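Local coordinates for sortase (Actinomyces oris, PDB 2XWG), which probably acts as a class C sortase, a transpeptidase that joins pilin subunits covalently during assembly of surface fimbriae, at residues A[107-112]-A[160-166]; A[137-141]-A[176-181]; A[144-150]-A[206-212]; A[182-188]-A[224-230]. All blocks are in the same frame, centred on the assembly; numbering follows the deposited sequence.

Interaction 1: residues A[107-112]-A[160-166]; sequences IPSIHV and FDNLNQL
I110, at the turn of 107-112, makes the broadest contact, driving its side chain into the 160-166 loop. With CG1 set between its backbone N and carbonyl carbon (chi1 54°), CD1 reaches across to the backbone of N162, 3.5 Å from N162 O. The same CD1 meets L163 CD1 at 4.2 Å. Its other branch, CG2, rests on the amide end of Q165, 3.9 Å from Q165 NE2, and packs beside a methyl of L166. The remaining apolar contacts flank this centre. L166 runs nearly perpendicular to I107 and lays CD2 on I107 CG2 (3.8 Å); L166 CD2 also touches the hydroxyl of S109. On the other branch of I107, CD1 approaches F160 CE1 at 4.1 Å, while V112 CG1 comes at the edge of the phenylalanine ring, close to its plane.

The polar link is a bridging water, which donates to I110 O at 2.6 Å and accepts from N162 ND2 at 3.0 Å. Within 107-112, I107 O takes the N-H groups of I110 and V112 from opposite faces of its carbonyl plane.

H111 and V112 together face I107, a G1 beta bulge closing the hairpin of strands 103-107 and 112-118. In this sortase domain the hairpin end is thus packed against the loop whose F160 lies about 6 Å, side chain to side chain, from the predicted catalytic H151.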
loop_
_atom_site.group_PDB
_atom_site.type_symbol
_atom_site.label_atom_id
_atom_site.label_comp_id
_atom_site.label_asym_id
_atom_site.label_seq_id
_atom_site.Cartn_x
_atom_site.Cartn_y
_atom_site.Cartn_z
ATOM N N ILE A 107 -6.158 -5.163 -9.743
ATOM C CA ILE A 107 -6.839 -3.974 -10.263
ATOM C C ILE A 107 -7.228 -4.394 -11.650
ATOM O O ILE A 107 -6.471 -4.208 -12.591
ATOM C CB ILE A 107 -5.881 -2.811 -10.333
ATOM C CG1 ILE A 107 -5.164 -2.687 -9.005
ATOM C CG2 ILE A 107 -6.633 -1.490 -10.646
ATOM C CD1 ILE A 107 -3.863 -1.977 -9.096
ATOM N N PRO A 108 -8.393 -5.026 -11.775
ATOM C CA PRO A 108 -8.705 -5.783 -12.980
ATOM C C PRO A 108 -8.598 -4.912 -14.191
ATOM O O PRO A 108 -8.011 -5.348 -15.180
ATOM C CB PRO A 108 -10.156 -6.180 -12.787
ATOM C CG PRO A 108 -10.407 -6.041 -11.356
ATOM C CD PRO A 108 -9.489 -5.033 -10.795
ATOM N N SER A 109 -9.140 -3.697 -14.123
ATOM C CA SER A 109 -9.315 -2.884 -15.332
ATOM C C SER A 109 -8.022 -2.368 -15.902
ATOM O O SER A 109 -8.032 -1.778 -16.982
ATOM C CB SER A 109 -10.250 -1.700 -15.091
ATOM O OG SER A 109 -9.633 -0.717 -14.272
ATOM N N ILE A 110 -6.920 -2.554 -15.172
ATOM C CA ILE A 110 -5.590 -2.300 -15.721
ATOM C C ILE A 110 -4.672 -3.529 -15.650
ATOM O O ILE A 110 -3.454 -3.430 -15.810
ATOM C CB ILE A 110 -4.937 -1.054 -15.115
ATOM C CG1 ILE A 110 -4.907 -1.099 -13.598
ATOM C CG2 ILE A 110 -5.722 0.198 -15.542
ATOM C CD1 ILE A 110 -3.769 -0.217 -13.004
ATOM N N HIS A 111 -5.276 -4.695 -15.418
ATOM C CA HIS A 111 -4.550 -5.950 -15.507
ATOM C C HIS A 111 -3.372 -5.994 -14.542
ATOM O O HIS A 111 -2.321 -6.538 -14.853
ATOM C CB HIS A 111 -4.105 -6.167 -16.954
ATOM C CG HIS A 111 -5.219 -5.999 -17.939
ATOM N ND1 HIS A 111 -6.158 -6.976 -18.173
ATOM C CD2 HIS A 111 -5.568 -4.955 -18.727
ATOM C CE1 HIS A 111 -7.034 -6.546 -19.061
ATOM N NE2 HIS A 111 -6.696 -5.323 -19.419
ATOM N N VAL A 112 -3.538 -5.389 -13.373
ATOM C CA VAL A 112 -2.547 -5.520 -12.323
ATOM C C VAL A 112 -2.953 -6.628 -11.372
ATOM O O VAL A 112 -4.041 -6.573 -10.785
ATOM C CB VAL A 112 -2.427 -4.266 -11.498
ATOM C CG1 VAL A 112 -1.837 -4.614 -10.157
ATOM C CG2 VAL A 112 -1.578 -3.229 -12.232
ATOM N N PHE A 160 3.243 -0.748 -11.559
ATOM C CA PHE A 160 2.111 0.215 -11.509
ATOM C C PHE A 160 2.134 1.232 -12.669
ATOM O O PHE A 160 1.591 2.357 -12.554
ATOM C CB PHE A 160 2.138 1.006 -10.193
ATOM C CG PHE A 160 1.429 0.327 -9.032
ATOM C CD1 PHE A 160 0.789 -0.884 -9.196
ATOM C CD2 PHE A 160 1.413 0.918 -7.779
ATOM C CE1 PHE A 160 0.123 -1.482 -8.152
ATOM C CE2 PHE A 160 0.754 0.320 -6.723
ATOM C CZ PHE A 160 0.109 -0.882 -6.913
ATOM N N ASP A 161 2.763 0.846 -13.778
ATOM C CA ASP A 161 2.896 1.747 -14.919
ATOM C C ASP A 161 1.552 2.375 -15.260
ATOM O O ASP A 161 1.436 3.597 -15.504
ATOM C CB ASP A 161 3.410 0.996 -16.146
ATOM C CG ASP A 161 4.905 0.853 -16.162
ATOM O OD1 ASP A 161 5.566 1.454 -15.293
ATOM O OD2 ASP A 161 5.425 0.146 -17.055
ATOM N N ASN A 162 0.526 1.550 -15.277
ATOM C CA ASN A 162 -0.749 2.002 -15.792
ATOM C C ASN A 162 -1.702 2.504 -14.728
ATOM O O ASN A 162 -2.918 2.537 -14.930
ATOM C CB ASN A 162 -1.366 0.907 -16.635
ATOM C CG ASN A 162 -0.425 0.455 -17.717
ATOM O OD1 ASN A 162 0.192 1.286 -18.413
ATOM N ND2 ASN A 162 -0.255 -0.858 -17.840
ATOM N N LEU A 163 -1.155 2.900 -13.587
ATOM C CA LEU A 163 -1.994 3.511 -12.571
ATOM C C LEU A 163 -2.695 4.735 -13.158
ATOM O O LEU A 163 -3.834 5.022 -12.795
ATOM C CB LEU A 163 -1.152 3.891 -11.345
ATOM C CG LEU A 163 -1.826 3.644 -9.991
ATOM C CD1 LEU A 163 -2.247 2.199 -9.920
ATOM C CD2 LEU A 163 -0.900 3.982 -8.845
ATOM N N ASN A 164 -2.025 5.440 -14.077
ATOM C CA ASN A 164 -2.600 6.618 -14.733
ATOM C C ASN A 164 -3.781 6.362 -15.678
ATOM O O ASN A 164 -4.168 7.271 -16.402
ATOM C CB ASN A 164 -1.517 7.392 -15.492
ATOM C CG ASN A 164 -0.806 6.526 -16.517
ATOM O OD1 ASN A 164 -1.311 5.477 -16.913
ATOM N ND2 ASN A 164 0.373 6.953 -16.942
ATOM N N GLN A 165 -4.336 5.147 -15.702
ATOM C CA GLN A 165 -5.529 4.888 -16.510
ATOM C C GLN A 165 -6.763 4.784 -15.637
ATOM O O GLN A 165 -7.901 4.824 -16.122
ATOM C CB GLN A 165 -5.385 3.632 -17.353
ATOM C CG GLN A 165 -4.268 3.729 -18.362
ATOM C CD GLN A 165 -4.104 2.447 -19.120
ATOM O OE1 GLN A 165 -3.045 2.175 -19.715
ATOM N NE2 GLN A 165 -5.150 1.619 -19.084
ATOM N N LEU A 166 -6.530 4.677 -14.336
ATOM C CA LEU A 166 -7.625 4.560 -13.384
ATOM C C LEU A 166 -8.403 5.871 -13.310
ATOM O O LEU A 166 -7.806 6.938 -13.419
ATOM C CB LEU A 166 -7.074 4.210 -11.998
ATOM C CG LEU A 166 -6.571 2.769 -11.764
ATOM C CD1 LEU A 166 -6.296 2.572 -10.295
ATOM C CD2 LEU A 166 -7.587 1.785 -12.206
HETATM O O HOH W 1 -0.935 -2.834 -15.619
#

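Interaction 2: residues A[137-141]-A[176-181]; sequences LPVGG and SLGQTL
P138 O is approached by the hydroxyl of S176, with OG 3.1 Å away; this is a probable hydrogen bond, since the one proton of S176 has a second acceptor within reach. S176 holds OG between its backbone N and carbonyl carbon (chi1 69°), from where it also lies against V139 CG1. That methyl has a second neighbour, L177 CD2 at 3.9 Å, and the two side chains meet at a slant.

The other half of the contact is L181. Its CD1 presses on the peptide joining V139 to G140, 3.5 Å from V139 C and 3.3 Å from G140 N. A beta carbon on G140 would run straight into this methyl, and the positive phi there (61°) also suits a residue without a side chain.

Each segment is shaped by its own backbone bonds. P138 sits at the centre of an inverse gamma turn, in which V139 N reaches L137 O at 2.8 Å. S176 to Q179 form a type I' turn, tied by Q179 N to S176 O at 3.0 Å, that joins strands 171-176 and 179-191 as a tight hairpin.

Helix 55-68 packs along this hairpin end: R59 binds S176 O and touches L177, whose side chain is about 4 Å from that of the calcium ligand E58. N66 of the same helix meets V139, and A103 of strand 103-107 covers P138 and S176.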
loop_
_atom_site.group_PDB
_atom_site.type_symbol
_atom_site.label_atom_id
_atom_site.label_comp_id
_atom_site.label_asym_id
_atom_site.label_seq_id
_atom_site.Cartn_x
_atom_site.Cartn_y
_atom_site.Cartn_z
ATOM N N LEU A 137 -1.380 -1.586 8.007
ATOM C CA LEU A 137 -1.289 -2.857 7.301
ATOM C C LEU A 137 -2.542 -3.059 6.461
ATOM O O LEU A 137 -3.617 -2.620 6.850
ATOM C CB LEU A 137 -1.137 -3.993 8.320
ATOM C CG LEU A 137 0.089 -3.885 9.227
ATOM C CD1 LEU A 137 0.120 -5.013 10.232
ATOM C CD2 LEU A 137 1.369 -3.857 8.410
ATOM N N PRO A 138 -2.423 -3.730 5.306
ATOM C CA PRO A 138 -3.594 -3.884 4.426
ATOM C C PRO A 138 -4.574 -4.978 4.874
ATOM O O PRO A 138 -4.711 -6.005 4.187
ATOM C CB PRO A 138 -2.968 -4.278 3.086
ATOM C CG PRO A 138 -1.701 -4.968 3.450
ATOM C CD PRO A 138 -1.203 -4.313 4.715
ATOM N N VAL A 139 -5.244 -4.762 6.003
ATOM C CA VAL A 139 -6.268 -5.685 6.487
ATOM C C VAL A 139 -7.572 -4.919 6.651
ATOM O O VAL A 139 -8.532 -5.416 7.248
ATOM C CB VAL A 139 -5.883 -6.335 7.839
ATOM C CG1 VAL A 139 -4.877 -7.481 7.652
ATOM C CG2 VAL A 139 -5.343 -5.277 8.797
ATOM N N GLY A 140 -7.616 -3.709 6.107
ATOM C CA GLY A 140 -8.836 -2.932 6.158
ATOM C C GLY A 140 -9.289 -2.624 7.579
ATOM O O GLY A 140 -8.542 -2.805 8.542
ATOM N N GLY A 141 -10.520 -2.149 7.720
ATOM C CA GLY A 141 -11.029 -1.824 9.033
ATOM C C GLY A 141 -11.023 -0.326 9.223
ATOM O O GLY A 141 -10.567 0.400 8.344
ATOM N N SER A 176 -5.875 -10.693 1.809
ATOM C CA SER A 176 -4.874 -11.117 2.786
ATOM C C SER A 176 -5.555 -11.830 3.935
ATOM O O SER A 176 -6.716 -11.560 4.235
ATOM C CB SER A 176 -4.109 -9.926 3.350
ATOM O OG SER A 176 -4.968 -9.137 4.157
ATOM N N LEU A 177 -4.827 -12.740 4.582
ATOM C CA LEU A 177 -5.349 -13.447 5.743
ATOM C C LEU A 177 -6.806 -13.910 5.537
ATOM O O LEU A 177 -7.700 -13.562 6.303
ATOM C CB LEU A 177 -5.220 -12.558 6.981
ATOM C CG LEU A 177 -3.855 -12.497 7.681
ATOM C CD1 LEU A 177 -2.735 -13.043 6.820
ATOM C CD2 LEU A 177 -3.554 -11.083 8.121
ATOM N N GLY A 178 -7.034 -14.680 4.480
ATOM C CA GLY A 178 -8.324 -15.297 4.234
ATOM C C GLY A 178 -9.473 -14.391 3.871
ATOM O O GLY A 178 -10.629 -14.821 3.880
ATOM N N GLN A 179 -9.181 -13.143 3.522
ATOM C CA GLN A 179 -10.254 -12.177 3.358
ATOM C C GLN A 179 -10.002 -11.159 2.244
ATOM O O GLN A 179 -8.926 -10.587 2.169
ATOM C CB GLN A 179 -10.443 -11.468 4.683
ATOM C CG GLN A 179 -11.745 -10.740 4.808
ATOM C CD GLN A 179 -12.075 -10.463 6.254
ATOM O OE1 GLN A 179 -11.923 -11.349 7.120
ATOM N NE2 GLN A 179 -12.505 -9.226 6.540
ATOM N N THR A 180 -10.992 -10.929 1.387
ATOM C CA THR A 180 -10.809 -10.042 0.249
ATOM C C THR A 180 -11.525 -8.716 0.462
ATOM O O THR A 180 -12.725 -8.689 0.706
ATOM C CB THR A 180 -11.301 -10.676 -1.063
ATOM O OG1 THR A 180 -10.505 -11.827 -1.370
ATOM C CG2 THR A 180 -11.173 -9.703 -2.214
ATOM N N LEU A 181 -10.781 -7.618 0.348
ATOM C CA LEU A 181 -11.301 -6.294 0.611
ATOM C C LEU A 181 -11.551 -5.549 -0.701
ATOM O O LEU A 181 -10.626 -5.363 -1.488
ATOM C CB LEU A 181 -10.279 -5.514 1.423
ATOM C CG LEU A 181 -9.593 -6.183 2.608
ATOM C CD1 LEU A 181 -8.757 -5.140 3.313
ATOM C CD2 LEU A 181 -10.594 -6.815 3.579
#

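Interaction 3: residues A[144-150]-A[206-212]; sequences THSVLTG and DLVTLIT
H145 leans over the strand of L207 and T209, its CG anti to the backbone N (chi1 -170°). CB lies beside L207 O; farther out, CD2 comes within 3.6 Å of L207 CB. L207 CD1 sits over one face of the imidazole, 4.1 Å from its centroid, a CH-pi contact almost on the ring normal. At the tip, NE2 and T209 OG1 share a hydrogen bond of 2.6 Å at the ring edge, while ND1 is bound by R200 O. A leucine in place of H145 would probably leave T209 OG1 and R200 O without their imidazole partner.

Beneath this runs a parallel ladder of six backbone bonds, from L207 N to T144 O (2.9 Å) down to G150 N to I211 O (3.2 Å). At the D206 end, a water donates to both T144 OG1, which is also hydrogen-bonded to G141 O, and L207 O. On the side of S146 and V208, L148 packs against V208 and L210. At the far end, T212 OG1 donates to G150 O at 2.9 Å and also bonds T152.

These are two central, parallel strands of the sortase beta-barrel, and they lead directly into the predicted active-site residues H151 and C213.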
loop_
_atom_site.group_PDB
_atom_site.type_symbol
_atom_site.label_atom_id
_atom_site.label_comp_id
_atom_site.label_asym_id
_atom_site.label_seq_id
_atom_site.Cartn_x
_atom_site.Cartn_y
_atom_site.Cartn_z
ATOM N N THR A 144 -8.163 3.355 9.215
ATOM C CA THR A 144 -6.984 2.762 8.604
ATOM C C THR A 144 -6.774 3.369 7.239
ATOM O O THR A 144 -7.718 3.581 6.479
ATOM C CB THR A 144 -7.091 1.229 8.453
ATOM O OG1 THR A 144 -8.058 0.907 7.445
ATOM C CG2 THR A 144 -7.493 0.584 9.771
ATOM N N HIS A 145 -5.518 3.652 6.940
ATOM C CA HIS A 145 -5.137 4.141 5.634
ATOM C C HIS A 145 -3.844 3.455 5.241
ATOM O O HIS A 145 -2.757 3.824 5.703
ATOM C CB HIS A 145 -4.932 5.646 5.662
ATOM C CG HIS A 145 -4.759 6.244 4.307
ATOM N ND1 HIS A 145 -4.494 7.578 4.112
ATOM C CD2 HIS A 145 -4.811 5.683 3.079
ATOM C CE1 HIS A 145 -4.398 7.817 2.816
ATOM N NE2 HIS A 145 -4.585 6.684 2.168
ATOM N N SER A 146 -3.980 2.439 4.401
ATOM C CA SER A 146 -2.853 1.618 3.982
ATOM C C SER A 146 -2.322 2.153 2.659
ATOM O O SER A 146 -3.098 2.402 1.724
ATOM C CB SER A 146 -3.328 0.174 3.816
ATOM O OG SER A 146 -2.246 -0.717 3.798
ATOM N N VAL A 147 -1.008 2.333 2.577
ATOM C CA VAL A 147 -0.400 2.929 1.393
ATOM C C VAL A 147 0.454 1.906 0.659
ATOM O O VAL A 147 1.421 1.394 1.226
ATOM C CB VAL A 147 0.479 4.103 1.779
ATOM C CG1 VAL A 147 1.280 4.565 0.578
ATOM C CG2 VAL A 147 -0.381 5.233 2.309
ATOM N N LEU A 148 0.081 1.596 -0.587
ATOM C CA LEU A 148 0.761 0.556 -1.370
ATOM C C LEU A 148 1.525 1.202 -2.520
ATOM O O LEU A 148 0.946 1.974 -3.293
ATOM C CB LEU A 148 -0.238 -0.470 -1.915
ATOM C CG LEU A 148 -1.157 -1.095 -0.883
ATOM C CD1 LEU A 148 -1.937 -2.153 -1.533
ATOM C CD2 LEU A 148 -0.334 -1.682 0.241
ATOM N N THR A 149 2.805 0.844 -2.633
ATOM C CA THR A 149 3.786 1.509 -3.486
ATOM C C THR A 149 4.231 0.644 -4.658
ATOM O O THR A 149 4.493 -0.545 -4.471
ATOM C CB THR A 149 5.042 1.792 -2.670
ATOM O OG1 THR A 149 4.662 2.323 -1.395
ATOM C CG2 THR A 149 5.885 2.793 -3.369
ATOM N N GLY A 150 4.354 1.236 -5.848
ATOM C CA GLY A 150 4.748 0.500 -7.033
ATOM C C GLY A 150 5.409 1.377 -8.082
ATOM O O GLY A 150 4.962 2.478 -8.335
ATOM N N ASP A 206 -11.895 3.798 6.067
ATOM C CA ASP A 206 -11.108 2.646 5.629
ATOM C C ASP A 206 -10.580 2.969 4.225
ATOM O O ASP A 206 -11.308 2.840 3.234
ATOM C CB ASP A 206 -12.023 1.404 5.606
ATOM C CG ASP A 206 -11.279 0.092 5.289
ATOM O OD1 ASP A 206 -10.191 0.146 4.666
ATOM O OD2 ASP A 206 -11.807 -0.998 5.653
ATOM N N LEU A 207 -9.335 3.421 4.130
ATOM C CA LEU A 207 -8.805 3.837 2.832
ATOM C C LEU A 207 -7.552 3.073 2.426
ATOM O O LEU A 207 -6.735 2.734 3.266
ATOM C CB LEU A 207 -8.425 5.312 2.879
ATOM C CG LEU A 207 -9.365 6.357 3.437
ATOM C CD1 LEU A 207 -8.625 7.675 3.509
ATOM C CD2 LEU A 207 -10.561 6.455 2.525
ATOM N N VAL A 208 -7.374 2.859 1.127
ATOM C CA VAL A 208 -6.077 2.420 0.605
ATOM C C VAL A 208 -5.610 3.326 -0.527
ATOM O O VAL A 208 -6.362 3.588 -1.457
ATOM C CB VAL A 208 -6.128 1.004 0.035
ATOM C CG1 VAL A 208 -4.873 0.744 -0.759
ATOM C CG2 VAL A 208 -6.269 -0.002 1.148
ATOM N N THR A 209 -4.369 3.791 -0.460
ATOM C CA THR A 209 -3.797 4.571 -1.552
ATOM C C THR A 209 -2.706 3.811 -2.317
ATOM O O THR A 209 -1.738 3.315 -1.723
ATOM C CB THR A 209 -3.194 5.884 -1.044
ATOM O OG1 THR A 209 -4.209 6.632 -0.366
ATOM C CG2 THR A 209 -2.663 6.713 -2.203
ATOM N N LEU A 210 -2.880 3.726 -3.634
ATOM C CA LEU A 210 -1.857 3.234 -4.535
ATOM C C LEU A 210 -0.975 4.400 -4.987
ATOM O O LEU A 210 -1.454 5.343 -5.617
ATOM C CB LEU A 210 -2.531 2.601 -5.744
ATOM C CG LEU A 210 -3.687 1.658 -5.394
ATOM C CD1 LEU A 210 -4.341 1.119 -6.640
ATOM C CD2 LEU A 210 -3.218 0.497 -4.522
ATOM N N ILE A 211 0.314 4.362 -4.690
ATOM C CA ILE A 211 1.153 5.463 -5.125
ATOM C C ILE A 211 2.235 5.027 -6.092
ATOM O O ILE A 211 2.876 4.020 -5.878
ATOM C CB ILE A 211 1.798 6.157 -3.932
ATOM C CG1 ILE A 211 2.667 7.326 -4.397
ATOM C CG2 ILE A 211 2.626 5.181 -3.140
ATOM C CD1 ILE A 211 3.180 8.185 -3.250
ATOM N N THR A 212 2.431 5.788 -7.166
ATOM C CA THR A 212 3.525 5.533 -8.093
ATOM C C THR A 212 4.228 6.841 -8.473
ATOM O O THR A 212 3.820 7.928 -8.051
ATOM C CB THR A 212 3.014 4.855 -9.351
ATOM O OG1 THR A 212 4.120 4.488 -10.175
ATOM C CG2 THR A 212 2.157 5.788 -10.109
HETATM O O HOH W 2 -6.840 0.633 5.060
#

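Interaction 4: residues A[182-188]-A[224-230]; sequences KYEVNDI and LVTGERV
Y183 sets its ring beside the backbone N (chi1 -64°), and R229 bends at chi2 (69°), bringing R229 CD over one face of the phenol, 4.1 Å from Y183 CZ and offset toward the rim. The guanidinium plane is tilted 49° to the ring, so the two do not stack. Both polar ends turn to D206: Y183 OH bonds OD1, and R229 NH1 forms a salt bridge with OD2.

The setting is an antiparallel pair of sortase barrel strands broken by a classic beta bulge, where N186 and D187 both face T226. T226 O takes N186 N at 2.9 Å and, weakly, D187 N; the return bond runs from T226 N to D187 O. A serine replacing Y183 would probably strip the aliphatic part of R229 of its aromatic support and leave D206 OD1 without the phenol hydroxyl.

G227 lies across from V185, and a beta carbon on it would come tightly up to Y183 CB. Beside V185, V225 CG1 fills the same face at 3.7 Å from V185 CG2. On the opposite face from Y183, the E228 carboxylate meets the amide of the bulge residue N186, their planes nearly perpendicular; N186 ND2 reaches E228 OE1 at 2.8 Å in a weak, bent bond, and R205 holds that same oxygen by a salt bridge.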
loop_
_atom_site.group_PDB
_atom_site.type_symbol
_atom_site.label_atom_id
_atom_site.label_comp_id
_atom_site.label_asym_id
_atom_site.label_seq_id
_atom_site.Cartn_x
_atom_site.Cartn_y
_atom_site.Cartn_z
ATOM N N LYS A 182 -12.788 -5.121 -0.944
ATOM C CA LYS A 182 -13.072 -4.339 -2.132
ATOM C C LYS A 182 -12.959 -2.860 -1.828
ATOM O O LYS A 182 -13.609 -2.385 -0.895
ATOM C CB LYS A 182 -14.476 -4.634 -2.637
ATOM C CG LYS A 182 -14.851 -3.907 -3.911
ATOM C CD LYS A 182 -16.263 -4.281 -4.333
ATOM C CE LYS A 182 -16.605 -3.733 -5.701
ATOM N NZ LYS A 182 -18.068 -3.907 -6.034
ATOM N N TYR A 183 -12.141 -2.136 -2.603
ATOM C CA TYR A 183 -12.082 -0.663 -2.543
ATOM C C TYR A 183 -12.557 -0.017 -3.846
ATOM O O TYR A 183 -12.371 -0.579 -4.924
ATOM C CB TYR A 183 -10.671 -0.181 -2.222
ATOM C CG TYR A 183 -10.221 -0.621 -0.865
ATOM C CD1 TYR A 183 -9.692 -1.869 -0.675
ATOM C CD2 TYR A 183 -10.337 0.207 0.224
ATOM C CE1 TYR A 183 -9.295 -2.287 0.563
ATOM C CE2 TYR A 183 -9.935 -0.190 1.460
ATOM C CZ TYR A 183 -9.419 -1.448 1.632
ATOM O OH TYR A 183 -9.016 -1.874 2.880
ATOM N N GLU A 184 -13.175 1.156 -3.748
ATOM C CA GLU A 184 -13.591 1.893 -4.933
ATOM C C GLU A 184 -12.807 3.209 -4.982
ATOM O O GLU A 184 -12.672 3.889 -3.965
ATOM C CB GLU A 184 -15.103 2.138 -4.906
ATOM C CG GLU A 184 -15.628 2.971 -6.082
ATOM C CD GLU A 184 -17.131 3.286 -5.987
ATOM O OE1 GLU A 184 -17.586 3.746 -4.907
ATOM O OE2 GLU A 184 -17.852 3.077 -6.997
ATOM N N VAL A 185 -12.265 3.554 -6.150
ATOM C CA VAL A 185 -11.430 4.750 -6.285
ATOM C C VAL A 185 -12.267 6.019 -6.161
ATOM O O VAL A 185 -13.242 6.205 -6.890
ATOM C CB VAL A 185 -10.711 4.773 -7.637
ATOM C CG1 VAL A 185 -9.955 6.079 -7.825
ATOM C CG2 VAL A 185 -9.789 3.586 -7.761
ATOM N N ASN A 186 -11.898 6.901 -5.243
ATOM C CA ASN A 186 -12.677 8.116 -5.078
ATOM C C ASN A 186 -11.830 9.378 -4.946
ATOM O O ASN A 186 -12.329 10.420 -4.520
ATOM C CB ASN A 186 -13.639 7.995 -3.898
ATOM C CG ASN A 186 -12.929 8.060 -2.558
ATOM O OD1 ASN A 186 -11.732 8.381 -2.475
ATOM N ND2 ASN A 186 -13.672 7.777 -1.489
ATOM N N ASP A 187 -10.555 9.288 -5.313
ATOM C CA ASP A 187 -9.692 10.460 -5.305
ATOM C C ASP A 187 -8.391 10.193 -6.055
ATOM O O ASP A 187 -7.648 9.269 -5.735
ATOM C CB ASP A 187 -9.415 10.914 -3.866
ATOM C CG ASP A 187 -8.890 12.354 -3.778
ATOM O OD1 ASP A 187 -9.035 13.131 -4.763
ATOM O OD2 ASP A 187 -8.348 12.708 -2.698
ATOM N N ILE A 188 -8.128 11.014 -7.063
ATOM C CA ILE A 188 -6.901 10.911 -7.840
ATOM C C ILE A 188 -6.240 12.272 -7.861
ATOM O O ILE A 188 -6.914 13.295 -7.922
ATOM C CB ILE A 188 -7.193 10.418 -9.255
ATOM C CG1 ILE A 188 -8.086 9.171 -9.173
ATOM C CG2 ILE A 188 -5.897 10.157 -10.000
ATOM C CD1 ILE A 188 -8.208 8.398 -10.459
ATOM N N LEU A 224 -1.278 9.591 -6.855
ATOM C CA LEU A 224 -1.927 8.967 -5.702
ATOM C C LEU A 224 -3.337 8.640 -6.064
ATOM O O LEU A 224 -4.137 9.538 -6.262
ATOM C CB LEU A 224 -1.982 9.893 -4.487
ATOM C CG LEU A 224 -0.765 10.628 -3.901
ATOM C CD1 LEU A 224 -0.898 10.740 -2.400
ATOM C CD2 LEU A 224 0.547 9.985 -4.212
ATOM N N VAL A 225 -3.649 7.354 -6.136
ATOM C CA VAL A 225 -5.000 6.894 -6.360
ATOM C C VAL A 225 -5.508 6.343 -5.035
ATOM O O VAL A 225 -4.925 5.414 -4.480
ATOM C CB VAL A 225 -5.032 5.794 -7.430
ATOM C CG1 VAL A 225 -6.364 5.024 -7.396
ATOM C CG2 VAL A 225 -4.760 6.378 -8.813
ATOM N N THR A 226 -6.575 6.931 -4.510
ATOM C CA THR A 226 -7.093 6.520 -3.220
ATOM C C THR A 226 -8.402 5.786 -3.437
ATOM O O THR A 226 -9.246 6.238 -4.210
ATOM C CB THR A 226 -7.336 7.730 -2.289
ATOM O OG1 THR A 226 -6.118 8.477 -2.109
ATOM C CG2 THR A 226 -7.861 7.271 -0.931
ATOM N N GLY A 227 -8.565 4.644 -2.781
ATOM C CA GLY A 227 -9.827 3.926 -2.834
ATOM C C GLY A 227 -10.422 3.864 -1.441
ATOM O O GLY A 227 -9.686 3.912 -0.448
ATOM N N GLU A 228 -11.747 3.761 -1.358
ATOM C CA GLU A 228 -12.411 3.634 -0.071
ATOM C C GLU A 228 -13.143 2.303 0.025
ATOM O O GLU A 228 -13.753 1.845 -0.945
ATOM C CB GLU A 228 -13.371 4.790 0.179
ATOM C CG GLU A 228 -13.876 4.847 1.623
ATOM C CD GLU A 228 -14.254 6.265 2.058
ATOM O OE1 GLU A 228 -14.281 7.176 1.196
ATOM O OE2 GLU A 228 -14.514 6.471 3.264
ATOM N N ARG A 229 -13.064 1.678 1.193
ATOM C CA ARG A 229 -13.671 0.379 1.405
ATOM C C ARG A 229 -15.134 0.403 0.969
ATOM O O ARG A 229 -15.871 1.314 1.312
ATOM C CB ARG A 229 -13.556 -0.008 2.884
ATOM C CG ARG A 229 -14.110 -1.393 3.237
ATOM C CD ARG A 229 -13.254 -2.508 2.649
ATOM N NE ARG A 229 -13.690 -3.841 3.069
ATOM C CZ ARG A 229 -13.295 -4.404 4.208
ATOM N NH1 ARG A 229 -12.480 -3.737 5.015
ATOM N NH2 ARG A 229 -13.709 -5.615 4.551
ATOM N N VAL A 230 -15.536 -0.596 0.193
ATOM C CA VAL A 230 -16.921 -0.784 -0.208
ATOM C C VAL A 230 -17.367 -2.204 0.160
ATOM O O VAL A 230 -16.676 -3.176 -0.164
ATOM C CB VAL A 230 -17.093 -0.630 -1.725
ATOM C CG1 VAL A 230 -18.335 -1.387 -2.177
ATOM C CG2 VAL A 230 -17.172 0.847 -2.119
HETATM O O HOH W 3 -5.664 10.950 -3.640
#

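In the fold
All four contacts lie in the sortase domain. Interactions 3 and 4 share its sheet, their centres 9 Å apart: strand 206-214 runs between 144-149 and 221-229, and 179-191 follows beyond. Interaction 2 holds the start of strand 179-191 at one end of the sheet, beside the helix 55-68; interaction 1 lies about 20 Å from it, centre to centre, toward the other end of the sheet, where strands 103-107 and 112-118 turn. Along the chain, interactions 1, 2 and 3 interleave, and each of 1 and 2 closes before 4 opens. F160 and L163 of interaction 1 pack on G150, L210 and T212 of interaction 3, near the predicted catalytic residues, while D206 joins interactions 2, 3 and 4 through G141, Y183 and R229.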